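Local coordinates for adhesion G-protein coupled receptor G6 (Danio rerio, PDB 6V55) that probably acts in cell adhesion and signalling, as an adhesion G-protein coupled receptor linked to myelination whose extracellular region binds calcium, at residues Q29-T34 with V93-D98; F16-Y21 with K104-S109; C58-V63 with Y470-P475; Y25-S30 with S100-G105. One frame throughout, in Å; residues are numbered along the deposited sequence.

A β-sandwich domain can be read from its buried core outward, and the CUB domain here illustrates the course. Contact 1 is buried, whereas contacts 2, 3 and 4 are only partly so. Contacts 1 and 2 hold the two sheets: in each, antiparallel strands exchange backbone bonds, and Trp33 of contact 1 meets Phe16 and Phe106 of contact 2 in the interior. Contact 4 lies at the loop end and shares residues with both, but water and a glutamine amide replace most of the backbone pairing. Contact 3, the smallest, has no hydrogen bond across its segments and joins the domain, mostly through apolar side chains, to a strand some 400 residues further on. Contacts 1, 3 and 4 converge on one calcium ion.

Contact 1: Q29-T34 with V93-D98. With CA (calcium ion), chain C; NAG (2-acetamido-2-deoxy-beta-D-glucopyranose), chain E.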
loop_
_atom_site.group_PDB
_atom_site.type_symbol
_atom_site.label_atom_id
_atom_site.label_comp_id
_atom_site.label_asym_id
_atom_site.label_seq_id
_atom_site.Cartn_x
_atom_site.Cartn_y
_atom_site.Cartn_z
ATOM N N GLN A 29 9.946 2.074 -2.097
ATOM C CA GLN A 29 9.337 0.885 -1.546
ATOM C C GLN A 29 8.397 0.258 -2.552
ATOM O O GLN A 29 7.833 0.943 -3.415
ATOM C CB GLN A 29 8.556 1.238 -0.290
ATOM C CG GLN A 29 9.400 1.673 0.843
ATOM C CD GLN A 29 10.471 0.671 1.144
ATOM O OE1 GLN A 29 10.199 -0.445 1.604
ATOM N NE2 GLN A 29 11.703 1.051 0.878
ATOM N N SER A 30 8.203 -1.051 -2.418
ATOM C CA SER A 30 7.096 -1.686 -3.122
ATOM C C SER A 30 6.599 -2.845 -2.272
ATOM O O SER A 30 7.279 -3.868 -2.154
ATOM C CB SER A 30 7.501 -2.160 -4.501
ATOM O OG SER A 30 6.601 -3.182 -4.884
ATOM N N CYS A 31 5.403 -2.690 -1.716
ATOM C CA CYS A 31 4.866 -3.601 -0.730
ATOM C C CYS A 31 3.554 -4.202 -1.234
ATOM O O CYS A 31 2.810 -3.559 -1.979
ATOM C CB CYS A 31 4.659 -2.848 0.571
ATOM S SG CYS A 31 6.148 -2.118 1.339
ATOM N N ASN A 32 3.273 -5.453 -0.819
ATOM C CA ASN A 32 2.072 -6.221 -1.211
ATOM C C ASN A 32 1.745 -7.054 0.026
ATOM O O ASN A 32 2.199 -8.193 0.166
ATOM C CB ASN A 32 2.303 -7.082 -2.469
ATOM C CG ASN A 32 1.109 -8.027 -2.843
ATOM O OD1 ASN A 32 0.025 -7.953 -2.290
ATOM N ND2 ASN A 32 1.333 -8.896 -3.839
ATOM N N TRP A 33 0.933 -6.483 0.902
ATOM C CA TRP A 33 0.274 -7.235 1.956
ATOM C C TRP A 33 -1.030 -7.798 1.404
ATOM O O TRP A 33 -1.986 -7.047 1.185
ATOM C CB TRP A 33 -0.010 -6.327 3.134
ATOM C CG TRP A 33 1.191 -5.688 3.739
ATOM C CD1 TRP A 33 2.044 -6.245 4.641
ATOM C CD2 TRP A 33 1.639 -4.344 3.541
ATOM N NE1 TRP A 33 3.008 -5.340 5.001
ATOM C CE2 TRP A 33 2.779 -4.166 4.339
ATOM C CE3 TRP A 33 1.188 -3.277 2.761
ATOM C CZ2 TRP A 33 3.473 -2.979 4.376
ATOM C CZ3 TRP A 33 1.887 -2.093 2.804
ATOM C CH2 TRP A 33 3.005 -1.954 3.607
ATOM N N THR A 34 -1.086 -9.108 1.185
ATOM C CA THR A 34 -2.329 -9.766 0.798
ATOM C C THR A 34 -2.939 -10.421 2.036
ATOM O O THR A 34 -2.287 -11.208 2.720
ATOM C CB THR A 34 -2.078 -10.776 -0.326
ATOM O OG1 THR A 34 -1.995 -10.074 -1.573
ATOM C CG2 THR A 34 -3.195 -11.799 -0.431
ATOM N N VAL A 93 -3.407 -4.849 0.026
ATOM C CA VAL A 93 -2.981 -3.475 0.302
ATOM C C VAL A 93 -1.584 -3.278 -0.276
ATOM O O VAL A 93 -0.631 -3.931 0.162
ATOM C CB VAL A 93 -2.966 -3.168 1.806
ATOM C CG1 VAL A 93 -2.401 -1.775 2.059
ATOM C CG2 VAL A 93 -4.347 -3.278 2.389
ATOM N N PHE A 94 -1.450 -2.358 -1.225
ATOM C CA PHE A 94 -0.159 -2.047 -1.820
ATOM C C PHE A 94 0.345 -0.711 -1.317
ATOM O O PHE A 94 -0.436 0.133 -0.881
ATOM C CB PHE A 94 -0.245 -1.996 -3.337
ATOM C CG PHE A 94 -0.672 -3.281 -3.944
ATOM C CD1 PHE A 94 0.257 -4.281 -4.176
ATOM C CD2 PHE A 94 -2.007 -3.500 -4.257
ATOM C CE1 PHE A 94 -0.137 -5.470 -4.722
ATOM C CE2 PHE A 94 -2.404 -4.687 -4.807
ATOM C CZ PHE A 94 -1.466 -5.678 -5.042
ATOM N N PHE A 95 1.660 -0.524 -1.388
ATOM C CA PHE A 95 2.264 0.755 -1.040
ATOM C C PHE A 95 3.510 0.931 -1.889
ATOM O O PHE A 95 4.342 0.021 -1.971
ATOM C CB PHE A 95 2.600 0.823 0.450
ATOM C CG PHE A 95 3.478 2.000 0.843
ATOM C CD1 PHE A 95 3.103 3.316 0.562
ATOM C CD2 PHE A 95 4.673 1.784 1.524
ATOM C CE1 PHE A 95 3.916 4.400 0.952
ATOM C CE2 PHE A 95 5.481 2.861 1.924
ATOM C CZ PHE A 95 5.103 4.171 1.635
ATOM N N ASN A 96 3.622 2.096 -2.533
ATOM C CA ASN A 96 4.773 2.457 -3.358
ATOM C C ASN A 96 5.208 3.879 -3.025
ATOM O O ASN A 96 4.370 4.788 -2.962
ATOM C CB ASN A 96 4.433 2.338 -4.834
ATOM C CG ASN A 96 4.146 0.924 -5.233
ATOM O OD1 ASN A 96 5.052 0.080 -5.273
ATOM N ND2 ASN A 96 2.887 0.639 -5.526
ATOM N N SER A 97 6.501 4.068 -2.772
ATOM C CA SER A 97 7.044 5.395 -2.535
ATOM C C SER A 97 8.023 5.671 -3.660
ATOM O O SER A 97 8.564 4.737 -4.255
ATOM C CB SER A 97 7.772 5.500 -1.193
ATOM O OG SER A 97 8.711 4.437 -1.082
ATOM N N ASP A 98 8.269 6.945 -3.956
ATOM C CA ASP A 98 9.220 7.201 -5.019
ATOM C C ASP A 98 10.579 7.486 -4.380
ATOM O O ASP A 98 10.820 7.052 -3.254
ATOM C CB ASP A 98 8.724 8.296 -5.980
ATOM C CG ASP A 98 8.395 9.640 -5.305
ATOM O OD1 ASP A 98 7.775 10.485 -5.985
ATOM O OD2 ASP A 98 8.759 9.926 -4.153
HETATM CA CA CA C . 8.254 9.969 -1.708
HETATM C C1 NAG E . 0.343 -9.860 -4.315
HETATM C C2 NAG E . 0.388 -10.162 -5.831
HETATM C C3 NAG E . -0.582 -11.300 -6.182
HETATM C C4 NAG E . -0.279 -12.547 -5.361
HETATM C C5 NAG E . -0.340 -12.213 -3.867
HETATM C C6 NAG E . 0.107 -13.366 -3.006
HETATM C C7 NAG E . 1.016 -8.074 -6.971
HETATM C C8 NAG E . 0.549 -6.982 -7.889
HETATM N N2 NAG E . 0.101 -8.993 -6.647
HETATM O O3 NAG E . -0.508 -11.607 -7.574
HETATM O O4 NAG E . -1.216 -13.575 -5.681
HETATM O O5 NAG E . 0.539 -11.115 -3.555
HETATM O O6 NAG E . 1.516 -13.345 -2.817
HETATM O O7 NAG E . 2.167 -8.118 -6.536
HETATM O O HOH W 1 8.344 1.849 -5.960
HETATM O O HOH W 2 3.423 -2.048 -4.450
HETATM O O HOH W 3 9.872 8.089 -1.078
#
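Cys31 with Phe95 and Trp33 with Val93 are the hydrogen-bonded pairs of two antiparallel strands in one sheet of the CUB β-sandwich. Cys31 N meets Phe95 O at 2.9 Å in the carbonyl plane, and Val93 N gives Trp33 O a nearly straight bond. Their side chains line the interior, where Trp33 CZ3 reaches Phe95 CB at 3.8 Å and lies beside it; Phe16 of the other sheet stacks on the indole.

The opposite face carries Phe94 and the glycosylated Asn32. Phe94 CG stands anti to its carbonyl carbon (chi1 -61°), which swings the ring across towards the neighbouring strand. From CB the side chain first passes Cys31 O; CD1 then comes within 3.4 Å of that oxygen, which lies at the ring edge. CE1 reaches Asn32 CG at 3.4 Å, and CZ ends 3.7 Å from the acetamide methyl C8 of the N-acetylglucosamine. Putting a serine at Phe94 would probably strip the asparagine and the first sugar of this apolar flank, giving the glycan more freedom to turn.

Thr34 OG1 donates to Asn32 OD1, helping to fix the amide whose ND2 carries the sugar. Where pairing ends, Ser97 OG takes over the acceptor's role, receiving Gln29 N at 2.9 Å with an N-H...O angle of 168°.

Contact 2: F16-Y21 with K104-S109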
loop_
_atom_site.group_PDB
_atom_site.type_symbol
_atom_site.label_atom_id
_atom_site.label_comp_id
_atom_site.label_asym_id
_atom_site.label_seq_id
_atom_site.Cartn_x
_atom_site.Cartn_y
_atom_site.Cartn_z
ATOM N N PHE A 16 -0.360 -4.568 10.669
ATOM C CA PHE A 16 0.858 -4.366 9.904
ATOM C C PHE A 16 1.048 -2.878 9.698
ATOM O O PHE A 16 0.081 -2.112 9.679
ATOM C CB PHE A 16 0.864 -5.110 8.569
ATOM C CG PHE A 16 -0.203 -4.691 7.602
ATOM C CD1 PHE A 16 0.068 -3.776 6.591
ATOM C CD2 PHE A 16 -1.449 -5.291 7.635
ATOM C CE1 PHE A 16 -0.912 -3.417 5.689
ATOM C CE2 PHE A 16 -2.441 -4.941 6.725
ATOM C CZ PHE A 16 -2.171 -4.014 5.753
ATOM N N THR A 17 2.310 -2.469 9.586
ATOM C CA THR A 17 2.647 -1.076 9.356
ATOM C C THR A 17 3.480 -0.955 8.091
ATOM O O THR A 17 4.058 -1.931 7.601
ATOM C CB THR A 17 3.431 -0.458 10.519
ATOM O OG1 THR A 17 4.791 -0.892 10.466
ATOM C CG2 THR A 17 2.859 -0.816 11.881
ATOM N N SER A 18 3.566 0.284 7.591
ATOM C CA SER A 18 4.552 0.646 6.574
ATOM C C SER A 18 5.956 0.495 7.172
ATOM O O SER A 18 6.101 0.579 8.398
ATOM C CB SER A 18 4.329 2.092 6.130
ATOM O OG SER A 18 4.551 2.990 7.212
ATOM N N PRO A 19 6.983 0.220 6.344
ATOM C CA PRO A 19 8.339 -0.018 6.884
ATOM C C PRO A 19 8.888 1.191 7.626
ATOM O O PRO A 19 8.629 2.329 7.232
ATOM C CB PRO A 19 9.171 -0.343 5.635
ATOM C CG PRO A 19 8.282 -0.014 4.447
ATOM C CD PRO A 19 6.898 -0.209 4.934
ATOM N N CYS A 20 9.448 0.904 8.812
ATOM C CA CYS A 20 10.050 1.838 9.769
ATOM C C CYS A 20 9.038 2.740 10.486
ATOM O O CYS A 20 9.466 3.685 11.160
ATOM C CB CYS A 20 11.157 2.707 9.140
ATOM S SG CYS A 20 12.278 1.837 8.019
ATOM N N TYR A 21 7.721 2.463 10.384
ATOM C CA TYR A 21 6.707 3.189 11.169
ATOM C C TYR A 21 6.940 2.946 12.659
ATOM O O TYR A 21 7.210 1.811 13.058
ATOM C CB TYR A 21 5.279 2.732 10.773
ATOM C CG TYR A 21 4.103 3.336 11.556
ATOM C CD1 TYR A 21 3.491 4.523 11.136
ATOM C CD2 TYR A 21 3.609 2.728 12.726
ATOM C CE1 TYR A 21 2.435 5.088 11.866
ATOM C CE2 TYR A 21 2.590 3.295 13.458
ATOM C CZ TYR A 21 1.999 4.463 13.020
ATOM O OH TYR A 21 0.959 4.978 13.761
ATOM N N LYS A 104 5.324 9.775 7.317
ATOM C CA LYS A 104 5.330 8.840 8.435
ATOM C C LYS A 104 4.924 7.438 8.003
ATOM O O LYS A 104 5.510 6.445 8.452
ATOM C CB LYS A 104 4.386 9.367 9.501
ATOM C CG LYS A 104 4.428 8.652 10.821
ATOM C CD LYS A 104 3.066 8.663 11.489
ATOM C CE LYS A 104 2.439 10.055 11.555
ATOM N NZ LYS A 104 1.058 10.071 12.148
ATOM N N GLY A 105 3.956 7.338 7.100
ATOM C CA GLY A 105 3.479 6.045 6.681
ATOM C C GLY A 105 2.136 5.720 7.292
ATOM O O GLY A 105 1.256 6.592 7.362
ATOM N N PHE A 106 1.972 4.482 7.755
ATOM C CA PHE A 106 0.646 4.046 8.143
ATOM C C PHE A 106 0.702 2.832 9.053
ATOM O O PHE A 106 1.682 2.085 9.075
ATOM C CB PHE A 106 -0.232 3.736 6.928
ATOM C CG PHE A 106 0.405 2.851 5.896
ATOM C CD1 PHE A 106 0.238 1.464 5.948
ATOM C CD2 PHE A 106 1.100 3.400 4.818
ATOM C CE1 PHE A 106 0.792 0.637 4.954
ATOM C CE2 PHE A 106 1.658 2.585 3.827
ATOM C CZ PHE A 106 1.503 1.210 3.897
ATOM N N HIS A 107 -0.403 2.641 9.772
ATOM C CA HIS A 107 -0.623 1.508 10.659
ATOM C C HIS A 107 -2.032 1.007 10.393
ATOM O O HIS A 107 -3.002 1.726 10.653
ATOM C CB HIS A 107 -0.461 1.922 12.123
ATOM C CG HIS A 107 -0.522 0.786 13.096
ATOM N ND1 HIS A 107 -0.603 0.983 14.456
ATOM C CD2 HIS A 107 -0.509 -0.557 12.913
ATOM C CE1 HIS A 107 -0.655 -0.185 15.069
ATOM N NE2 HIS A 107 -0.585 -1.138 14.157
ATOM N N ILE A 108 -2.141 -0.219 9.886
ATOM C CA ILE A 108 -3.400 -0.804 9.447
ATOM C C ILE A 108 -3.704 -2.023 10.313
ATOM O O ILE A 108 -2.829 -2.866 10.542
ATOM C CB ILE A 108 -3.323 -1.189 7.961
ATOM C CG1 ILE A 108 -3.096 0.051 7.093
ATOM C CG2 ILE A 108 -4.554 -1.956 7.498
ATOM C CD1 ILE A 108 -2.916 -0.303 5.621
ATOM N N SER A 109 -4.931 -2.107 10.814
ATOM C CA SER A 109 -5.423 -3.290 11.505
ATOM C C SER A 109 -6.347 -4.062 10.576
ATOM O O SER A 109 -7.235 -3.471 9.956
ATOM C CB SER A 109 -6.185 -2.897 12.765
ATOM O OG SER A 109 -7.424 -2.299 12.413
#
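Phe16 and Phe106 both place CG between the backbone N and the carbonyl carbon (chi1 62° and 49°), bringing their rings to Ile108 and Ser18 respectively, while Tyr21 carries CG anti to its backbone N (chi1 177°) and lays its ring across Phe106 O and His107 N. Ile108 CB sits over one face of Phe16, offset toward the rim, and Ile108 CG2 comes within 3.6 Å of Phe16 CZ. Ser18 CB rests over the centre of the Phe106 ring, 3.6 Å from its centroid, in a CH-pi contact. The hydroxyl of the same serine works on the backbone: Ser18 OG accepts Phe106 N at 3.0 Å, as Ser18 N gives its hydrogen to Phe106 O.

This is the edge of the second CUB sheet, with the outermost strand 13-17 running antiparallel to strand 105-114 and closing at Phe16 and Ile108 through two nearly linear bonds. A type II turn from Ser18 to Tyr21 then brings the tyrosine back over the sheet. Its CE1 touches Lys104 CD at 3.6 Å and its CE2 touches His107 CB, while OH bonds to Asp49, which also pairs with Lys104 NZ. With an alanine in place of Tyr21, Lys104 and His107 would probably lose the ring between them, and Asp49 the hydroxyl that bonds to it. Gly105 CA lies 3.3 Å from Ser18 OG, at backbone angles that suit a glycine.

Contact 3: C58-V63 with Y470-P475; sequences CIYDRV and YVPCFP. With CA (calcium ion), chain C.
Ile59 meets the far strand from its branch point: CB lies 3.4 Å from Tyr470 O, while CD1 reaches past it to Tyr470 CB at 4.3 Å. The apolar group continues with Tyr60, whose CE1 comes within 3.6 Å of Pro472 CB as the ring and the proline lie alongside, pointing opposite ways. Pro472 CD also touches Ile59 O at 3.5 Å, so the proline fills the corner between the two CUB residues. No hydrogen bond joins the segments; they meet through van der Waals contacts.

Polar interactions serve instead to shape the loop. Arg62 NE donates to Cys58 O at 3.1 Å, from well above the carbonyl plane, and the disulfide from Cys58 to Cys75 ties down the same turn. A cation-pi contact from Lys477 to the Tyr60 ring, and the salt bridge of that lysine with Asp98, add charge next to the apolar patch.

Metal coordination forms the third group. Asp61 grips calcium with both carboxylate oxygens, OD1 at 2.5 Å and OD2 at 2.7 Å, beside Glu53 and Asp98. Tyr60 thus places the interface one residue away from a metal ligand, where the acidic calcium loop of the CUB domain lies against strand 468-472.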
loop_
_atom_site.group_PDB
_atom_site.type_symbol
_atom_site.label_atom_id
_atom_site.label_comp_id
_atom_site.label_asym_id
_atom_site.label_seq_id
_atom_site.Cartn_x
_atom_site.Cartn_y
_atom_site.Cartn_z
ATOM N N CYS A 58 -2.145 11.253 -6.781
ATOM C CA CYS A 58 -1.331 10.403 -5.899
ATOM C C CYS A 58 -0.092 9.827 -6.610
ATOM O O CYS A 58 0.322 8.690 -6.357
ATOM C CB CYS A 58 -2.219 9.321 -5.254
ATOM S SG CYS A 58 -3.249 9.944 -3.804
ATOM N N ILE A 59 0.506 10.624 -7.512
ATOM C CA ILE A 59 1.527 10.110 -8.423
ATOM C C ILE A 59 2.920 10.082 -7.819
ATOM O O ILE A 59 3.871 9.679 -8.508
ATOM C CB ILE A 59 1.583 10.911 -9.744
ATOM C CG1 ILE A 59 2.112 12.321 -9.513
ATOM C CG2 ILE A 59 0.219 10.987 -10.416
ATOM C CD1 ILE A 59 2.763 12.912 -10.751
ATOM N N TYR A 60 3.076 10.471 -6.551
ATOM C CA TYR A 60 4.381 10.409 -5.890
ATOM C C TYR A 60 4.440 9.172 -4.997
ATOM O O TYR A 60 5.043 8.170 -5.391
ATOM C CB TYR A 60 4.660 11.681 -5.086
ATOM C CG TYR A 60 4.921 12.931 -5.923
ATOM C CD1 TYR A 60 5.185 12.844 -7.279
ATOM C CD2 TYR A 60 4.905 14.198 -5.339
ATOM C CE1 TYR A 60 5.408 13.981 -8.038
ATOM C CE2 TYR A 60 5.128 15.338 -6.090
ATOM C CZ TYR A 60 5.384 15.220 -7.432
ATOM O OH TYR A 60 5.627 16.345 -8.190
ATOM N N ASP A 61 3.834 9.207 -3.808
ATOM C CA ASP A 61 3.657 8.006 -3.004
ATOM C C ASP A 61 2.180 7.689 -2.951
ATOM O O ASP A 61 1.369 8.587 -2.731
ATOM C CB ASP A 61 4.156 8.174 -1.566
ATOM C CG ASP A 61 5.573 8.709 -1.483
ATOM O OD1 ASP A 61 6.274 8.649 -2.509
ATOM O OD2 ASP A 61 5.979 9.191 -0.396
ATOM N N ARG A 62 1.811 6.419 -3.107
ATOM C CA ARG A 62 0.399 6.051 -3.043
ATOM C C ARG A 62 0.231 4.724 -2.319
ATOM O O ARG A 62 1.130 3.881 -2.313
ATOM C CB ARG A 62 -0.242 5.974 -4.443
ATOM C CG ARG A 62 0.334 4.914 -5.350
ATOM C CD ARG A 62 -0.525 4.709 -6.609
ATOM N NE ARG A 62 -0.623 5.914 -7.430
ATOM C CZ ARG A 62 -0.950 5.943 -8.724
ATOM N NH1 ARG A 62 -1.224 4.820 -9.398
ATOM N NH2 ARG A 62 -0.991 7.117 -9.354
ATOM N N VAL A 63 -0.924 4.562 -1.683
ATOM C CA VAL A 63 -1.399 3.279 -1.176
ATOM C C VAL A 63 -2.603 2.902 -2.021
ATOM O O VAL A 63 -3.512 3.721 -2.179
ATOM C CB VAL A 63 -1.781 3.351 0.311
ATOM C CG1 VAL A 63 -2.556 2.107 0.758
ATOM C CG2 VAL A 63 -0.551 3.491 1.136
ATOM N N TYR A 470 1.601 9.179 -15.094
ATOM C CA TYR A 470 2.555 10.259 -14.879
ATOM C C TYR A 470 3.373 9.941 -13.642
ATOM O O TYR A 470 2.814 9.514 -12.625
ATOM C CB TYR A 470 1.849 11.605 -14.721
ATOM C CG TYR A 470 1.090 12.007 -15.956
ATOM C CD1 TYR A 470 -0.237 11.618 -16.134
ATOM C CD2 TYR A 470 1.702 12.760 -16.952
ATOM C CE1 TYR A 470 -0.934 11.951 -17.269
ATOM C CE2 TYR A 470 1.006 13.119 -18.094
ATOM C CZ TYR A 470 -0.314 12.711 -18.237
ATOM O OH TYR A 470 -1.031 13.047 -19.361
ATOM N N VAL A 471 4.688 10.110 -13.739
ATOM C CA VAL A 471 5.600 9.936 -12.610
ATOM C C VAL A 471 6.441 11.211 -12.500
ATOM O O VAL A 471 6.492 12.014 -13.449
ATOM C CB VAL A 471 6.488 8.679 -12.776
ATOM C CG1 VAL A 471 5.656 7.396 -12.849
ATOM C CG2 VAL A 471 7.377 8.842 -13.949
ATOM N N PRO A 472 7.077 11.451 -11.341
ATOM C CA PRO A 472 7.962 12.616 -11.228
ATOM C C PRO A 472 9.250 12.492 -12.018
ATOM O O PRO A 472 9.823 11.406 -12.162
ATOM C CB PRO A 472 8.271 12.672 -9.729
ATOM C CG PRO A 472 7.892 11.349 -9.199
ATOM C CD PRO A 472 6.695 11.003 -9.988
ATOM N N CYS A 473 9.711 13.644 -12.511
ATOM C CA CYS A 473 11.009 13.721 -13.157
ATOM C C CYS A 473 12.092 13.523 -12.104
ATOM O O CYS A 473 12.080 14.184 -11.062
ATOM C CB CYS A 473 11.186 15.074 -13.854
ATOM S SG CYS A 473 10.241 15.302 -15.376
ATOM N N PHE A 474 12.997 12.580 -12.352
ATOM C CA PHE A 474 14.110 12.352 -11.443
ATOM C C PHE A 474 15.199 13.381 -11.710
ATOM O O PHE A 474 15.612 13.537 -12.855
ATOM C CB PHE A 474 14.670 10.941 -11.622
ATOM C CG PHE A 474 15.785 10.619 -10.680
ATOM C CD1 PHE A 474 15.507 10.336 -9.350
ATOM C CD2 PHE A 474 17.113 10.641 -11.103
ATOM C CE1 PHE A 474 16.524 10.027 -8.461
ATOM C CE2 PHE A 474 18.148 10.359 -10.206
ATOM C CZ PHE A 474 17.846 10.050 -8.883
ATOM N N PRO A 475 15.714 14.076 -10.687
ATOM C CA PRO A 475 15.343 14.059 -9.266
ATOM C C PRO A 475 14.674 15.324 -8.719
ATOM O O PRO A 475 14.503 15.410 -7.501
ATOM C CB PRO A 475 16.684 13.897 -8.581
ATOM C CG PRO A 475 17.571 14.761 -9.435
ATOM C CD PRO A 475 17.045 14.679 -10.866
HETATM CA CA CA C . 8.254 9.969 -1.708
HETATM O O HOH W 3 9.872 8.089 -1.078
#

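Contact 4: Y25-S30 with S100-G105; sequences YPPSQS and SVQKKG. With CA (calcium ion), chain C.
At the calcium-binding end of the CUB sandwich, two loops meet where Tyr25 and Pro27 receive Gln102. The Tyr25 ring takes Lys103 O over one face, 3.2 Å from CD2, with Gly105 CA at its edge; Tyr25 N adds a weak bond to the same oxygen. A chi1 of -75° puts Gln102 CG 3.3 Å from Tyr25 O, and the bend at chi2 (92°) then lays the amide beside Pro27, whose CG lies 3.3 Å from NE2.

Each end of that amide holds a water. OE1 accepts from one that also donates to Tyr25 O at 2.6 Å, bridging the loops. NE2 donates, at 2.6 Å, to a second water, itself a calcium ligand; Gln102 is thus a second-shell residue and probably helps to hold that water in place. Ser100 O and Val101 O bind the ion directly, each at 2.5 Å, while the Tyr25 hydroxyl faces Asp61, another ligand. Backbone carbonyls, acidic side chains and water around one ion make up the loop-end site of calcium-binding CUB domains.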
loop_
_atom_site.group_PDB
_atom_site.type_symbol
_atom_site.label_atom_id
_atom_site.label_comp_id
_atom_site.label_asym_id
_atom_site.label_seq_id
_atom_site.Cartn_x
_atom_site.Cartn_y
_atom_site.Cartn_z
ATOM N N TYR A 25 9.009 6.120 6.250
ATOM C CA TYR A 25 9.279 4.997 5.374
ATOM C C TYR A 25 10.514 5.284 4.520
ATOM O O TYR A 25 10.915 6.440 4.373
ATOM C CB TYR A 25 8.054 4.692 4.508
ATOM C CG TYR A 25 7.336 5.837 3.823
ATOM C CD1 TYR A 25 7.836 6.412 2.661
ATOM C CD2 TYR A 25 6.107 6.270 4.287
ATOM C CE1 TYR A 25 7.155 7.437 2.017
ATOM C CE2 TYR A 25 5.415 7.287 3.657
ATOM C CZ TYR A 25 5.944 7.860 2.513
ATOM O OH TYR A 25 5.262 8.872 1.866
ATOM N N PRO A 26 11.186 4.254 4.007
ATOM C CA PRO A 26 12.306 4.515 3.106
ATOM C C PRO A 26 11.773 4.892 1.735
ATOM O O PRO A 26 10.584 4.675 1.451
ATOM C CB PRO A 26 13.068 3.175 3.099
ATOM C CG PRO A 26 12.568 2.435 4.326
ATOM C CD PRO A 26 11.151 2.830 4.407
ATOM N N PRO A 27 12.583 5.503 0.872
ATOM C CA PRO A 27 12.160 5.684 -0.518
ATOM C C PRO A 27 12.111 4.359 -1.271
ATOM O O PRO A 27 12.616 3.331 -0.803
ATOM C CB PRO A 27 13.240 6.593 -1.111
ATOM C CG PRO A 27 14.096 7.028 -0.014
ATOM C CD PRO A 27 13.908 6.098 1.116
ATOM N N SER A 28 11.466 4.411 -2.455
ATOM C CA SER A 28 11.463 3.348 -3.471
ATOM C C SER A 28 10.939 2.007 -2.961
ATOM O O SER A 28 11.417 0.937 -3.340
ATOM C CB SER A 28 12.839 3.197 -4.083
ATOM O OG SER A 28 13.384 4.482 -4.232
ATOM N N GLN A 29 9.946 2.074 -2.097
ATOM C CA GLN A 29 9.337 0.885 -1.546
ATOM C C GLN A 29 8.397 0.258 -2.552
ATOM O O GLN A 29 7.833 0.943 -3.415
ATOM C CB GLN A 29 8.556 1.238 -0.290
ATOM C CG GLN A 29 9.400 1.673 0.843
ATOM C CD GLN A 29 10.471 0.671 1.144
ATOM O OE1 GLN A 29 10.199 -0.445 1.604
ATOM N NE2 GLN A 29 11.703 1.051 0.878
ATOM N N SER A 30 8.203 -1.051 -2.418
ATOM C CA SER A 30 7.096 -1.686 -3.122
ATOM C C SER A 30 6.599 -2.845 -2.272
ATOM O O SER A 30 7.279 -3.868 -2.154
ATOM C CB SER A 30 7.501 -2.160 -4.501
ATOM O OG SER A 30 6.601 -3.182 -4.884
ATOM N N SER A 100 12.109 10.372 -3.354
ATOM C CA SER A 100 12.385 11.506 -2.475
ATOM C C SER A 100 11.103 11.928 -1.770
ATOM O O SER A 100 10.010 11.612 -2.228
ATOM C CB SER A 100 12.939 12.695 -3.255
ATOM O OG SER A 100 11.865 13.315 -3.937
ATOM N N VAL A 101 11.264 12.689 -0.667
ATOM C CA VAL A 101 10.216 13.191 0.240
ATOM C C VAL A 101 9.427 12.057 0.885
ATOM O O VAL A 101 8.523 11.484 0.270
ATOM C CB VAL A 101 9.243 14.181 -0.449
ATOM C CG1 VAL A 101 8.299 14.799 0.551
ATOM C CG2 VAL A 101 10.005 15.252 -1.221
ATOM N N GLN A 102 9.713 11.767 2.150
ATOM C CA GLN A 102 9.048 10.692 2.871
ATOM C C GLN A 102 8.297 11.248 4.068
ATOM O O GLN A 102 8.772 12.164 4.746
ATOM C CB GLN A 102 10.056 9.650 3.325
ATOM C CG GLN A 102 10.524 8.806 2.178
ATOM C CD GLN A 102 11.756 9.348 1.535
ATOM O OE1 GLN A 102 12.695 9.726 2.225
ATOM N NE2 GLN A 102 11.760 9.416 0.204
ATOM N N LYS A 103 7.120 10.699 4.311
ATOM C CA LYS A 103 6.345 10.998 5.496
ATOM C C LYS A 103 6.253 9.741 6.361
ATOM O O LYS A 103 6.981 8.762 6.153
ATOM C CB LYS A 103 4.967 11.525 5.111
ATOM C CG LYS A 103 5.005 12.737 4.194
ATOM C CD LYS A 103 5.579 13.981 4.859
ATOM C CE LYS A 103 6.006 14.986 3.793
ATOM N NZ LYS A 103 5.807 16.406 4.183
ATOM N N LYS A 104 5.324 9.775 7.317
ATOM C CA LYS A 104 5.330 8.840 8.435
ATOM C C LYS A 104 4.924 7.438 8.003
ATOM O O LYS A 104 5.510 6.445 8.452
ATOM C CB LYS A 104 4.386 9.367 9.501
ATOM C CG LYS A 104 4.428 8.652 10.821
ATOM C CD LYS A 104 3.066 8.663 11.489
ATOM C CE LYS A 104 2.439 10.055 11.555
ATOM N NZ LYS A 104 1.058 10.071 12.148
ATOM N N GLY A 105 3.956 7.338 7.100
ATOM C CA GLY A 105 3.479 6.045 6.681
ATOM C C GLY A 105 2.136 5.720 7.292
ATOM O O GLY A 105 1.256 6.592 7.362
HETATM CA CA CA C . 8.254 9.969 -1.708
HETATM O O HOH W 4 12.726 8.309 4.867
HETATM O O HOH W 3 9.872 8.089 -1.078
#